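Local coordinates for protein possible metal-dependent hydrolase (Veillonella parvula, PDB 3RPC) that is probably a zinc-dependent hydrolase of the metallo-beta-lactamase superfamily that binds two zinc ions and whose substrate is not established, at residues F29-K33 with D34-G38; S85-K88 with S89-I92; R112-F115 with E116-F120; T233-R237 with K238-K242; N247-E250 with S251-V255. All blocks are in the same frame, centred on the assembly; numbering follows the deposited sequence. Where two conformers were deposited one is given.

Contact 1 (F29-K33 with D34-G38); sequences FLAPK and DTYPG
Thr35 closes back on Pro32, and one carbonyl takes both of its donors. The hydroxyl OG1 of Thr35 lies 2.6 Å from Pro32 O, and the backbone N of Thr35 reaches Pro32 O at 3.2 Å. Both come from one face of the carbonyl plane, the hydroxyl from well above it. OG1 sits beside the backbone N of its own residue (chi1 -66°), which puts both donors on the Pro32 side. Thr35 OG1 also rests against the proline ring, 3.4 Å from Pro32 CD.

Lys33 and Asp34 fill the corner of the turn. Their side chains run side by side and point the same way, with Lys33 CG 3.8 Å from Asp34 CG. Lys33 N bonds to Asp53, and Asp34 O to Arg48. Asp34 has a positive phi of 65°, as is usual at the third position of a type II turn. Next to Thr35, Ala31 CB packs 3.7 Å from Tyr36 CE2. The same ring carbon meets the edge of Phe29. Residues 32 to 35 form a type II beta turn, in the loop between strand 22-26 and helix 58-62, with the side chain of Phe29 about 8 Å from a bound zinc ion.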
loop_
_atom_site.group_PDB
_atom_site.type_symbol
_atom_site.label_atom_id
_atom_site.label_comp_id
_atom_site.label_asym_id
_atom_site.label_seq_id
_atom_site.Cartn_x
_atom_site.Cartn_y
_atom_site.Cartn_z
ATOM N N PHE A 29 -8.592 -0.968 22.774
ATOM C CA PHE A 29 -7.704 -0.233 23.654
ATOM C C PHE A 29 -8.566 0.005 24.878
ATOM O O PHE A 29 -9.442 0.864 24.863
ATOM C CB PHE A 29 -7.326 1.080 22.947
ATOM C CG PHE A 29 -6.725 2.150 23.835
ATOM C CD1 PHE A 29 -5.794 1.845 24.821
ATOM C CD2 PHE A 29 -7.052 3.486 23.626
ATOM C CE1 PHE A 29 -5.237 2.851 25.611
ATOM C CE2 PHE A 29 -6.492 4.491 24.401
ATOM C CZ PHE A 29 -5.584 4.177 25.393
ATOM N N LEU A 30 -8.356 -0.804 25.912
ATOM C CA LEU A 30 -9.360 -0.938 26.971
ATOM C C LEU A 30 -8.954 -0.374 28.337
ATOM O O LEU A 30 -9.692 -0.535 29.316
ATOM C CB LEU A 30 -9.804 -2.411 27.098
ATOM C CG LEU A 30 -10.299 -3.054 25.794
ATOM C CD1 LEU A 30 -10.780 -4.494 26.027
ATOM C CD2 LEU A 30 -11.405 -2.208 25.163
ATOM N N ALA A 31 -7.808 0.294 28.412
ATOM C CA ALA A 31 -7.281 0.773 29.695
ATOM C C ALA A 31 -8.230 1.723 30.417
ATOM O O ALA A 31 -8.948 2.502 29.788
ATOM C CB ALA A 31 -5.924 1.455 29.485
ATOM N N PRO A 32 -8.224 1.684 31.758
ATOM C CA PRO A 32 -8.989 2.698 32.494
ATOM C C PRO A 32 -8.480 4.114 32.219
ATOM O O PRO A 32 -7.342 4.293 31.782
ATOM C CB PRO A 32 -8.746 2.329 33.966
ATOM C CG PRO A 32 -8.373 0.862 33.931
ATOM C CD PRO A 32 -7.614 0.675 32.640
ATOM N N LYS A 33 -9.334 5.099 32.477
ATOM C CA LYS A 33 -8.988 6.511 32.362
ATOM C C LYS A 33 -7.608 6.846 32.941
ATOM O O LYS A 33 -7.262 6.435 34.056
ATOM C CB LYS A 33 -10.075 7.350 33.050
ATOM C CG LYS A 33 -9.823 8.855 33.049
ATOM C CD LYS A 33 -11.032 9.609 33.608
ATOM C CE LYS A 33 -10.783 11.109 33.701
ATOM N NZ LYS A 33 -12.001 11.805 34.216
ATOM N N ASP A 34 -6.825 7.595 32.173
ATOM C CA ASP A 34 -5.552 8.156 32.636
ATOM C C ASP A 34 -4.466 7.132 32.966
ATOM O O ASP A 34 -3.493 7.444 33.647
ATOM C CB ASP A 34 -5.774 9.131 33.808
ATOM C CG ASP A 34 -6.431 10.430 33.369
ATOM O OD1 ASP A 34 -6.522 10.662 32.145
ATOM O OD2 ASP A 34 -6.844 11.226 34.240
ATOM N N THR A 35 -4.621 5.914 32.461
ATOM C CA THR A 35 -3.629 4.874 32.685
ATOM C C THR A 35 -2.240 5.243 32.169
ATOM O O THR A 35 -1.231 4.811 32.720
ATOM C CB THR A 35 -4.104 3.520 32.094
ATOM O OG1 THR A 35 -5.256 3.075 32.825
ATOM C CG2 THR A 35 -3.013 2.465 32.179
ATOM N N TYR A 36 -2.188 6.063 31.120
ATOM C CA TYR A 36 -0.928 6.355 30.449
ATOM C C TYR A 36 -0.663 7.856 30.349
ATOM O O TYR A 36 -1.599 8.652 30.310
ATOM C CB TYR A 36 -0.941 5.768 29.036
ATOM C CG TYR A 36 -1.063 4.266 29.000
ATOM C CD1 TYR A 36 0.028 3.461 29.295
ATOM C CD2 TYR A 36 -2.265 3.653 28.659
ATOM C CE1 TYR A 36 -0.069 2.082 29.265
ATOM C CE2 TYR A 36 -2.371 2.267 28.616
ATOM C CZ TYR A 36 -1.268 1.494 28.928
ATOM O OH TYR A 36 -1.358 0.127 28.899
ATOM N N PRO A 37 0.621 8.237 30.300
ATOM C CA PRO A 37 0.996 9.612 29.958
ATOM C C PRO A 37 0.665 9.821 28.493
ATOM O O PRO A 37 0.556 8.840 27.768
ATOM C CB PRO A 37 2.523 9.611 30.110
ATOM C CG PRO A 37 2.872 8.334 30.808
ATOM C CD PRO A 37 1.794 7.365 30.462
ATOM N N GLY A 38 0.528 11.069 28.054
ATOM C CA GLY A 38 0.333 11.344 26.638
ATOM C C GLY A 38 1.510 10.853 25.821
ATOM O O GLY A 38 2.623 10.731 26.351
#

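Contact 2 (S85-K88 with S89-I92)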
loop_
_atom_site.group_PDB
_atom_site.type_symbol
_atom_site.label_atom_id
_atom_site.label_comp_id
_atom_site.label_asym_id
_atom_site.label_seq_id
_atom_site.Cartn_x
_atom_site.Cartn_y
_atom_site.Cartn_z
ATOM N N SER A 85 -7.725 -9.309 29.029
ATOM C CA SER A 85 -9.173 -9.413 29.216
ATOM C C SER A 85 -9.843 -10.285 28.160
ATOM O O SER A 85 -10.809 -10.985 28.447
ATOM C CB SER A 85 -9.816 -8.024 29.201
ATOM O OG SER A 85 -9.320 -7.199 30.246
ATOM N N ILE A 86 -9.338 -10.232 26.931
ATOM C CA ILE A 86 -9.940 -10.980 25.831
ATOM C C ILE A 86 -9.596 -12.474 25.891
ATOM O O ILE A 86 -8.432 -12.835 26.011
ATOM C CB ILE A 86 -9.489 -10.390 24.474
ATOM C CG1 ILE A 86 -9.875 -8.911 24.392
ATOM C CG2 ILE A 86 -10.073 -11.197 23.315
ATOM C CD1 ILE A 86 -9.220 -8.169 23.233
ATOM N N PRO A 87 -10.616 -13.351 25.816
ATOM C CA PRO A 87 -10.339 -14.794 25.823
ATOM C C PRO A 87 -9.314 -15.178 24.757
ATOM O O PRO A 87 -9.418 -14.752 23.597
ATOM C CB PRO A 87 -11.708 -15.416 25.524
ATOM C CG PRO A 87 -12.675 -14.440 26.064
ATOM C CD PRO A 87 -12.060 -13.065 25.829
ATOM N N LYS A 88 -8.322 -15.965 25.162
ATOM C CA LYS A 88 -7.183 -16.290 24.316
ATOM C C LYS A 88 -7.566 -17.151 23.121
ATOM O O LYS A 88 -6.788 -17.287 22.178
ATOM C CB LYS A 88 -6.104 -17.019 25.123
ATOM C CG LYS A 88 -5.582 -16.255 26.326
ATOM C CD LYS A 88 -4.940 -14.928 25.939
ATOM C CE LYS A 88 -4.217 -14.338 27.140
ATOM N NZ LYS A 88 -3.550 -13.056 26.826
ATOM N N SER A 89 -8.756 -17.737 23.164
ATOM C CA SER A 89 -9.177 -18.634 22.100
ATOM C C SER A 89 -9.967 -17.944 20.980
ATOM O O SER A 89 -10.259 -18.567 19.961
ATOM C CB SER A 89 -9.986 -19.797 22.682
ATOM O OG SER A 89 -11.112 -19.298 23.370
ATOM N N LEU A 90 -10.306 -16.666 21.152
ATOM C CA LEU A 90 -11.034 -15.954 20.101
ATOM C C LEU A 90 -10.144 -15.724 18.891
ATOM O O LEU A 90 -8.971 -15.387 19.038
ATOM C CB LEU A 90 -11.536 -14.602 20.595
ATOM C CG LEU A 90 -12.732 -14.629 21.543
ATOM C CD1 LEU A 90 -13.027 -13.228 22.053
ATOM C CD2 LEU A 90 -13.945 -15.226 20.829
ATOM N N PRO A 91 -10.695 -15.913 17.687
ATOM C CA PRO A 91 -9.919 -15.584 16.484
ATOM C C PRO A 91 -9.546 -14.099 16.473
ATOM O O PRO A 91 -10.404 -13.248 16.713
ATOM C CB PRO A 91 -10.896 -15.885 15.340
ATOM C CG PRO A 91 -11.868 -16.863 15.930
ATOM C CD PRO A 91 -12.027 -16.443 17.360
ATOM N N ILE A 92 -8.277 -13.810 16.198
ATOM C CA ILE A 92 -7.774 -12.442 16.098
ATOM C C ILE A 92 -7.264 -12.235 14.682
ATOM O O ILE A 92 -6.369 -12.945 14.243
ATOM C CB ILE A 92 -6.589 -12.200 17.057
ATOM C CG1 ILE A 92 -6.844 -12.837 18.434
ATOM C CG2 ILE A 92 -6.272 -10.708 17.160
ATOM C CD1 ILE A 92 -8.064 -12.283 19.178
HETATM O O HOH W 1 -6.571 -16.397 19.641
#
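Leu90 folds back over Ile86 and Pro87 and makes the apolar part of this turn. One methyl does most of the work. Leu90 CD1 lies 3.8 Å from Ile86 CG2 and 3.9 Å from Pro87 CD. The side chains of Ile86 and Leu90 cross at about a right angle. Those of Pro87 and Leu90 lie alongside each other and point the same way. Leu90 CG stands beside its own backbone N (chi1 -74°) and the chain then runs on extended, which carries CD1 across to the proline ring.

The backbone holds this pairing in place. Leu90 N donates to Pro87 O at 3.2 Å in a nearly straight bond, with an angle of 167° at the hydrogen. The donor stands above the carbonyl plane. A water bridges two further carbonyls. This water donates to Lys88 O and to Leu90 O, each at 2.7 Å, so both oxygens have a partner.

Further out, Lys88 turns away from Leu90. Its chain bends at chi2 (-61°), and NZ is bonded to the carbonyl oxygens of Ile83 and Gln106. These tie the corner to helix 80-85 and to the chain after helix 97-105. On the inner side, Ile86 packs on Pro28 and on Val68 of strand 67-69. The arrangement is a type I beta turn, Pro87 to Leu90, in the alpha-to-beta connection from helix 80-85 into strand 92-94 of the mixed sheet that also holds strands 67-69 and 111-113.

Contact 3 (R112-F115 with E116-F120)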
loop_
_atom_site.group_PDB
_atom_site.type_symbol
_atom_site.label_atom_id
_atom_site.label_comp_id
_atom_site.label_asym_id
_atom_site.label_seq_id
_atom_site.Cartn_x
_atom_site.Cartn_y
_atom_site.Cartn_z
ATOM N N ARG A 112 -4.897 -14.818 12.830
ATOM C CA ARG A 112 -5.034 -15.026 11.394
ATOM C C ARG A 112 -4.639 -13.767 10.643
ATOM O O ARG A 112 -5.233 -12.714 10.836
ATOM C CB ARG A 112 -6.487 -15.385 11.048
ATOM C CG ARG A 112 -7.068 -16.539 11.890
ATOM C CD ARG A 112 -8.494 -16.918 11.457
ATOM N NE ARG A 112 -9.070 -17.896 12.380
ATOM C CZ ARG A 112 -10.276 -18.441 12.259
ATOM N NH1 ARG A 112 -11.058 -18.145 11.234
ATOM N NH2 ARG A 112 -10.694 -19.311 13.171
ATOM N N ILE A 113 -3.642 -13.898 9.775
ATOM C CA ILE A 113 -3.173 -12.785 8.961
ATOM C C ILE A 113 -4.055 -12.610 7.736
ATOM O O ILE A 113 -4.256 -13.559 6.966
ATOM C CB ILE A 113 -1.738 -13.028 8.459
ATOM C CG1 ILE A 113 -0.790 -13.220 9.641
ATOM C CG2 ILE A 113 -1.280 -11.849 7.596
ATOM C CD1 ILE A 113 0.563 -13.815 9.256
ATOM N N ILE A 114 -4.585 -11.402 7.552
ATOM C CA ILE A 114 -5.297 -11.109 6.316
ATOM C C ILE A 114 -4.276 -10.695 5.265
ATOM O O ILE A 114 -3.896 -9.536 5.183
ATOM C CB ILE A 114 -6.350 -9.986 6.480
ATOM C CG1 ILE A 114 -7.228 -10.229 7.710
ATOM C CG2 ILE A 114 -7.209 -9.883 5.229
ATOM C CD1 ILE A 114 -8.316 -9.162 7.893
ATOM N N PHE A 115 -3.815 -11.649 4.466
ATOM C CA PHE A 115 -2.860 -11.328 3.411
ATOM C C PHE A 115 -3.533 -10.563 2.280
ATOM O O PHE A 115 -2.985 -9.580 1.768
ATOM C CB PHE A 115 -2.214 -12.606 2.869
ATOM C CG PHE A 115 -1.337 -13.313 3.862
ATOM C CD1 PHE A 115 -0.100 -12.798 4.206
ATOM C CD2 PHE A 115 -1.750 -14.500 4.449
ATOM C CE1 PHE A 115 0.713 -13.453 5.113
ATOM C CE2 PHE A 115 -0.939 -15.162 5.359
ATOM C CZ PHE A 115 0.292 -14.633 5.691
ATOM N N GLU A 116 -4.703 -11.041 1.874
ATOM C CA GLU A 116 -5.536 -10.372 0.880
ATOM C C GLU A 116 -6.959 -10.326 1.405
ATOM O O GLU A 116 -7.487 -9.256 1.694
ATOM C CB GLU A 116 -5.538 -11.123 -0.447
ATOM C CG GLU A 116 -4.269 -11.045 -1.241
ATOM C CD GLU A 116 -4.422 -11.728 -2.586
ATOM O OE1 GLU A 116 -5.323 -12.587 -2.715
ATOM O OE2 GLU A 116 -3.654 -11.406 -3.512
ATOM N N SER A 117 -7.576 -11.499 1.523
ATOM C CA SER A 117 -8.892 -11.609 2.133
ATOM C C SER A 117 -9.000 -12.936 2.868
ATOM O O SER A 117 -8.280 -13.891 2.549
ATOM C CB SER A 117 -10.002 -11.502 1.080
ATOM O OG SER A 117 -10.004 -12.617 0.197
ATOM N N LEU A 118 -9.869 -12.976 3.869
ATOM C CA LEU A 118 -10.193 -14.225 4.556
ATOM C C LEU A 118 -11.699 -14.300 4.705
ATOM O O LEU A 118 -12.386 -13.273 4.675
ATOM C CB LEU A 118 -9.550 -14.278 5.946
ATOM C CG LEU A 118 -8.021 -14.353 5.995
ATOM C CD1 LEU A 118 -7.525 -14.285 7.422
ATOM C CD2 LEU A 118 -7.500 -15.611 5.289
ATOM N N GLU A 119 -12.219 -15.511 4.846
ATOM C CA GLU A 119 -13.634 -15.685 5.120
ATOM C C GLU A 119 -13.831 -16.118 6.565
ATOM O O GLU A 119 -13.029 -16.875 7.118
ATOM C CB GLU A 119 -14.254 -16.703 4.160
ATOM C CG GLU A 119 -15.770 -16.635 4.094
ATOM C CD GLU A 119 -16.313 -17.035 2.733
ATOM O OE1 GLU A 119 -15.500 -17.303 1.822
ATOM O OE2 GLU A 119 -17.552 -17.074 2.574
ATOM N N PHE A 120 -14.899 -15.626 7.174
ATOM C CA PHE A 120 -15.208 -15.973 8.550
ATOM C C PHE A 120 -16.712 -15.962 8.719
ATOM O O PHE A 120 -17.340 -14.907 8.626
ATOM C CB PHE A 120 -14.563 -14.965 9.513
ATOM C CG PHE A 120 -14.739 -15.315 10.965
ATOM C CD1 PHE A 120 -14.085 -16.411 11.510
ATOM C CD2 PHE A 120 -15.555 -14.554 11.791
ATOM C CE1 PHE A 120 -14.245 -16.743 12.845
ATOM C CE2 PHE A 120 -15.713 -14.876 13.133
ATOM C CZ PHE A 120 -15.063 -15.975 13.661
HETATM O O HOH W 2 -10.719 -16.825 8.666
#
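The backbone of Arg112-Phe115 turns back through Glu116 into strand 117-120, and the two end-to-end directions are 147° apart. Leu118 faces the first segment and fills the bend. Leu118 CD1 lies 3.4 Å from Ile113 O, 3.9 Å from Arg112 CB and 4.1 Å from Ile114 CG1. On the other branch, Ile114 CG2 packs 3.6 Å from Glu116 O.

The extended Arg112 side chain reaches across to Phe120. Arg112 NH1 meets the edge of the phenyl ring, 3.5 Å from Phe120 CD1, with the two planes 76° apart. This is not a face-on cation-pi stack. Phe120 CG is anti to its backbone N (chi1 -175°), which swings the ring toward the arginine. A water at the guanidinium edge, in its plane, accepts from Arg112 NH1 at 2.9 Å and donates to Glu119 O. NH2 of the same arginine forms a salt bridge with Asp110.

The bend joins the two mixed sheets, at a strand outermost in each within this chain. Strand 111-113 pairs with strand 92-94, and strand 117-120 with strand 123-128. Helix 97-105 packs on Ile113, while Phe115 and Glu116 meet the second subunit, where Glu116 OE1 bonds to Thr97 of that subunit.

Contact 4 (T233-R237 with K238-K242); sequences TATSR and KDVRK
Ser236 and Asp239 exchange hydrogen bonds across the start of helix 237-246. Asp239 N donates to Ser236 OG at 3.0 Å, and Ser236 N donates to Asp239 OD2 at 3.0 Å. The second bond is straight, with an angle of 166°, but meets the carboxylate from above its plane. Ser236 OG stands between its own backbone N and carbonyl carbon (chi1 64°), where it accepts from Asp239 N, an amide of the first turn. Asp239 CG lies beside its backbone N (chi1 -62°), and this brings the carboxylate back over Ser236 N. This pair is a capping box with Ser236 as N-cap. The carboxylate, near the positive end of the helix dipole, is probably favoured in its charged form.

The regular helix bonds begin here. Val240 N reaches Ser236 O at 3.0 Å and Arg241 N reaches Arg237 O at 2.8 Å. Outside the box, Thr235 CG2 packs 3.7 Å from Val240 CG2, their side chains crossing at about a right angle.

Arg237 and Arg241 run alongside, one helical turn apart. Arg237 CB and CD lie over one face of the Arg241 guanidinium, with Arg237 CD 3.8 Å from Arg241 NH2. Each charge has acidic partners: Asp258 and Asp228 for Arg237, Glu257 for Arg241. Backbone bonds join Ala234 and Thr235 to the loop at Tyr193 and Gly192, and Val240 packs on Thr207 and Ile210 of helix 207-216.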
loop_
_atom_site.group_PDB
_atom_site.type_symbol
_atom_site.label_atom_id
_atom_site.label_comp_id
_atom_site.label_asym_id
_atom_site.label_seq_id
_atom_site.Cartn_x
_atom_site.Cartn_y
_atom_site.Cartn_z
ATOM N N THR A 233 -5.057 13.848 19.420
ATOM C CA THR A 233 -6.085 14.058 18.409
ATOM C C THR A 233 -6.628 15.487 18.520
ATOM O O THR A 233 -7.425 15.805 19.423
ATOM C CB THR A 233 -7.201 13.005 18.510
ATOM O OG1 THR A 233 -7.489 12.717 19.892
ATOM C CG2 THR A 233 -6.736 11.727 17.870
ATOM N N ALA A 234 -6.169 16.337 17.607
ATOM C CA ALA A 234 -6.425 17.771 17.646
ATOM C C ALA A 234 -7.799 18.156 17.123
ATOM O O ALA A 234 -8.195 19.317 17.208
ATOM C CB ALA A 234 -5.347 18.490 16.862
ATOM N N THR A 235 -8.528 17.185 16.590
ATOM C CA THR A 235 -9.887 17.410 16.116
ATOM C C THR A 235 -10.841 16.595 16.985
ATOM O O THR A 235 -10.723 15.366 17.070
ATOM C CB THR A 235 -10.038 17.009 14.653
ATOM O OG1 THR A 235 -9.243 17.892 13.842
ATOM C CG2 THR A 235 -11.501 17.081 14.213
ATOM N N SER A 236 -11.782 17.285 17.625
ATOM C CA SER A 236 -12.697 16.688 18.596
ATOM C C SER A 236 -14.060 16.397 17.973
ATOM O O SER A 236 -14.338 16.812 16.851
ATOM C CB SER A 236 -12.899 17.670 19.748
ATOM O OG SER A 236 -13.540 18.847 19.274
ATOM N N ARG A 237 -14.931 15.694 18.692
ATOM C CA ARG A 237 -16.299 15.533 18.210
ATOM C C ARG A 237 -16.960 16.897 17.987
ATOM O O ARG A 237 -17.672 17.096 16.995
ATOM C CB ARG A 237 -17.136 14.736 19.205
ATOM C CG ARG A 237 -16.871 13.245 19.243
ATOM C CD ARG A 237 -17.928 12.638 20.148
ATOM N NE ARG A 237 -17.908 11.184 20.173
ATOM C CZ ARG A 237 -17.189 10.453 21.014
ATOM N NH1 ARG A 237 -17.267 9.135 20.929
ATOM N NH2 ARG A 237 -16.399 11.032 21.914
ATOM N N LYS A 238 -16.742 17.825 18.916
ATOM C CA LYS A 238 -17.320 19.166 18.802
ATOM C C LYS A 238 -16.869 19.799 17.486
ATOM O O LYS A 238 -17.675 20.401 16.763
ATOM C CB LYS A 238 -16.889 20.042 19.982
ATOM C CG LYS A 238 -17.603 19.753 21.289
ATOM C CD LYS A 238 -16.990 20.576 22.415
ATOM C CE LYS A 238 -17.614 20.253 23.764
ATOM N NZ LYS A 238 -16.873 20.916 24.877
ATOM N N ASP A 239 -15.584 19.645 17.166
ATOM C CA ASP A 239 -15.026 20.197 15.927
ATOM C C ASP A 239 -15.705 19.582 14.704
ATOM O O ASP A 239 -16.081 20.283 13.762
ATOM C CB ASP A 239 -13.520 19.945 15.842
ATOM C CG ASP A 239 -12.738 20.613 16.961
ATOM O OD1 ASP A 239 -13.285 21.516 17.627
ATOM O OD2 ASP A 239 -11.559 20.238 17.160
ATOM N N VAL A 240 -15.873 18.266 14.715
ATOM C CA VAL A 240 -16.475 17.609 13.567
ATOM C C VAL A 240 -17.939 18.010 13.438
ATOM O O VAL A 240 -18.430 18.242 12.331
ATOM C CB VAL A 240 -16.327 16.078 13.650
ATOM C CG1 VAL A 240 -17.211 15.401 12.604
ATOM C CG2 VAL A 240 -14.872 15.686 13.456
ATOM N N ARG A 241 -18.634 18.108 14.567
ATOM C CA ARG A 241 -20.043 18.499 14.533
ATOM C C ARG A 241 -20.250 19.893 13.931
ATOM O O ARG A 241 -21.179 20.097 13.134
ATOM C CB ARG A 241 -20.676 18.365 15.923
ATOM C CG ARG A 241 -20.854 16.901 16.279
ATOM C CD ARG A 241 -21.198 16.692 17.723
ATOM N NE ARG A 241 -21.456 15.275 17.958
ATOM C CZ ARG A 241 -21.291 14.673 19.129
ATOM N NH1 ARG A 241 -20.863 15.364 20.178
ATOM N NH2 ARG A 241 -21.550 13.376 19.244
ATOM N N LYS A 242 -19.368 20.835 14.265
ATOM C CA LYS A 242 -19.456 22.179 13.688
ATOM C C LYS A 242 -19.247 22.119 12.175
ATOM O O LYS A 242 -19.963 22.757 11.397
ATOM C CB LYS A 242 -18.409 23.107 14.318
ATOM C CG LYS A 242 -18.478 24.547 13.781
ATOM C CD LYS A 242 -17.619 25.526 14.585
ATOM C CE LYS A 242 -16.133 25.215 14.482
ATOM N NZ LYS A 242 -15.306 26.332 15.083
#

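Contact 5 (N247-E250 with S251-V255); sequences NNIE and SHVAV
Ile249 O accepts from two backbone donors as the chain turns toward strand 253-254. His252 N reaches Ile249 O at 3.0 Å, with an angle of 148°, and comes from above the carbonyl plane. Val253 N adds a weak bond to Ile249 O at 3.2 Å, bent to 126°. The oxygen also sits near the plane of the His252 ring, at its edge. That is a contact with carbon and not a hydrogen bond.

Ser251 N is served by a water. The water accepts from Ser251 N at 3.0 Å and donates to Asn248 O at 2.8 Å, so one molecule satisfies a donor and an acceptor on the two limbs of the turn. The amide of Asn247 is held through ND2 by Phe243 O, back in the helix.

Side chains follow the same line. His252 CB lies 3.4 Å from Ile249 O. Chi1 of -62° sets His252 CG beside the backbone N and turns the ring edge toward that oxygen, with His252 CD2 4.0 Å from Ile249 O. Val253 CG2 packs against Ile249 O at 3.7 Å, while Ile249 CD1 and Val253 CG2 only approach loosely. Ile249, His252 and Val253 all rest on Val214 of helix 207-216.

On the strand side, His252 and Ala254 bond through their backbones to strand 221-225. On the helix side, Ile249 N bonds to Ile244 O and Asn248 N to Lys245 O. Asn248, with its positive phi, is the C-prime residue of this Schellman motif, which ends helix 237-246 ahead of strand 253-254, outermost in its sheet within this chain.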
loop_
_atom_site.group_PDB
_atom_site.type_symbol
_atom_site.label_atom_id
_atom_site.label_comp_id
_atom_site.label_asym_id
_atom_site.label_seq_id
_atom_site.Cartn_x
_atom_site.Cartn_y
_atom_site.Cartn_z
ATOM N N ASN A 247 -21.367 22.587 6.688
ATOM C CA ASN A 247 -21.334 22.104 5.313
ATOM C C ASN A 247 -22.585 21.352 4.878
ATOM O O ASN A 247 -22.646 20.821 3.762
ATOM C CB ASN A 247 -20.094 21.252 5.064
ATOM C CG ASN A 247 -18.853 22.086 4.936
ATOM O OD1 ASN A 247 -18.724 22.861 3.986
ATOM N ND2 ASN A 247 -17.938 21.955 5.886
ATOM N N ASN A 248 -23.589 21.324 5.748
ATOM C CA ASN A 248 -24.876 20.721 5.410
ATOM C C ASN A 248 -24.772 19.240 5.087
ATOM O O ASN A 248 -25.515 18.722 4.248
ATOM C CB ASN A 248 -25.508 21.467 4.238
ATOM C CG ASN A 248 -25.491 22.962 4.446
ATOM O OD1 ASN A 248 -26.145 23.466 5.362
ATOM N ND2 ASN A 248 -24.740 23.679 3.614
ATOM N N ILE A 249 -23.869 18.548 5.775
ATOM C CA ILE A 249 -23.683 17.117 5.527
ATOM C C ILE A 249 -23.984 16.231 6.735
ATOM O O ILE A 249 -23.530 15.081 6.811
ATOM C CB ILE A 249 -22.268 16.829 4.964
ATOM C CG1 ILE A 249 -21.179 17.397 5.884
ATOM C CG2 ILE A 249 -22.137 17.418 3.558
ATOM C CD1 ILE A 249 -19.739 17.103 5.410
ATOM N N GLU A 250 -24.780 16.750 7.664
ATOM C CA GLU A 250 -25.136 15.981 8.855
ATOM C C GLU A 250 -25.878 14.685 8.543
ATOM O O GLU A 250 -25.769 13.715 9.290
ATOM C CB GLU A 250 -25.981 16.833 9.795
ATOM C CG GLU A 250 -25.187 17.899 10.499
ATOM C CD GLU A 250 -26.071 18.921 11.179
ATOM O OE1 GLU A 250 -25.764 19.299 12.330
ATOM O OE2 GLU A 250 -27.063 19.351 10.553
ATOM N N SER A 251 -26.651 14.667 7.459
ATOM C CA SER A 251 -27.386 13.455 7.103
ATOM C C SER A 251 -26.455 12.345 6.616
ATOM O O SER A 251 -26.843 11.171 6.573
ATOM C CB SER A 251 -28.438 13.742 6.034
ATOM O OG SER A 251 -29.466 14.574 6.543
ATOM N N HIS A 252 -25.233 12.719 6.241
ATOM C CA HIS A 252 -24.251 11.780 5.699
ATOM C C HIS A 252 -23.278 11.254 6.745
ATOM O O HIS A 252 -22.697 10.188 6.564
ATOM C CB HIS A 252 -23.418 12.449 4.599
ATOM C CG HIS A 252 -24.214 12.900 3.422
ATOM N ND1 HIS A 252 -24.234 12.211 2.226
ATOM C CD2 HIS A 252 -24.997 13.990 3.242
ATOM C CE1 HIS A 252 -25.006 12.854 1.366
ATOM N NE2 HIS A 252 -25.481 13.937 1.959
ATOM N N VAL A 253 -23.073 12.023 7.812
ATOM C CA VAL A 253 -21.995 11.756 8.763
ATOM C C VAL A 253 -22.500 11.631 10.195
ATOM O O VAL A 253 -23.053 12.590 10.754
ATOM C CB VAL A 253 -20.941 12.878 8.747
ATOM C CG1 VAL A 253 -19.791 12.536 9.706
ATOM C CG2 VAL A 253 -20.419 13.099 7.323
ATOM N N ALA A 254 -22.301 10.452 10.781
ATOM C CA ALA A 254 -22.632 10.220 12.185
ATOM C C ALA A 254 -21.389 10.423 13.039
ATOM O O ALA A 254 -20.274 10.080 12.629
ATOM C CB ALA A 254 -23.173 8.818 12.374
ATOM N N VAL A 255 -21.585 10.986 14.225
ATOM C CA VAL A 255 -20.515 11.142 15.203
ATOM C C VAL A 255 -20.992 10.486 16.494
ATOM O O VAL A 255 -21.516 11.156 17.387
ATOM C CB VAL A 255 -20.188 12.626 15.455
ATOM C CG1 VAL A 255 -18.980 12.761 16.367
ATOM C CG2 VAL A 255 -19.949 13.352 14.129
HETATM O O HOH W 3 -27.005 16.509 5.172
#

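All five contacts follow in series along the chain. Contact 2 and contact 3 meet where strands 92-94 and 111-113 pair: Ile92 O lies 2.8 Å from Arg112 N, a probable hydrogen bond, and Pro91 packs on Phe120. Contact 4 and contact 5 bracket helix 237-246, with Arg241 NH2 2.9 Å from Val255 O. Contact 3 and contact 5 lie at opposite edges of one mixed sheet, as counted within this chain, their centres about 32 Å apart. Contact 1 borders the zinc site: Phe29 touches the zinc ligand Asp76. The side chain of Thr235 in contact 4 is about 13 Å from a zinc ion.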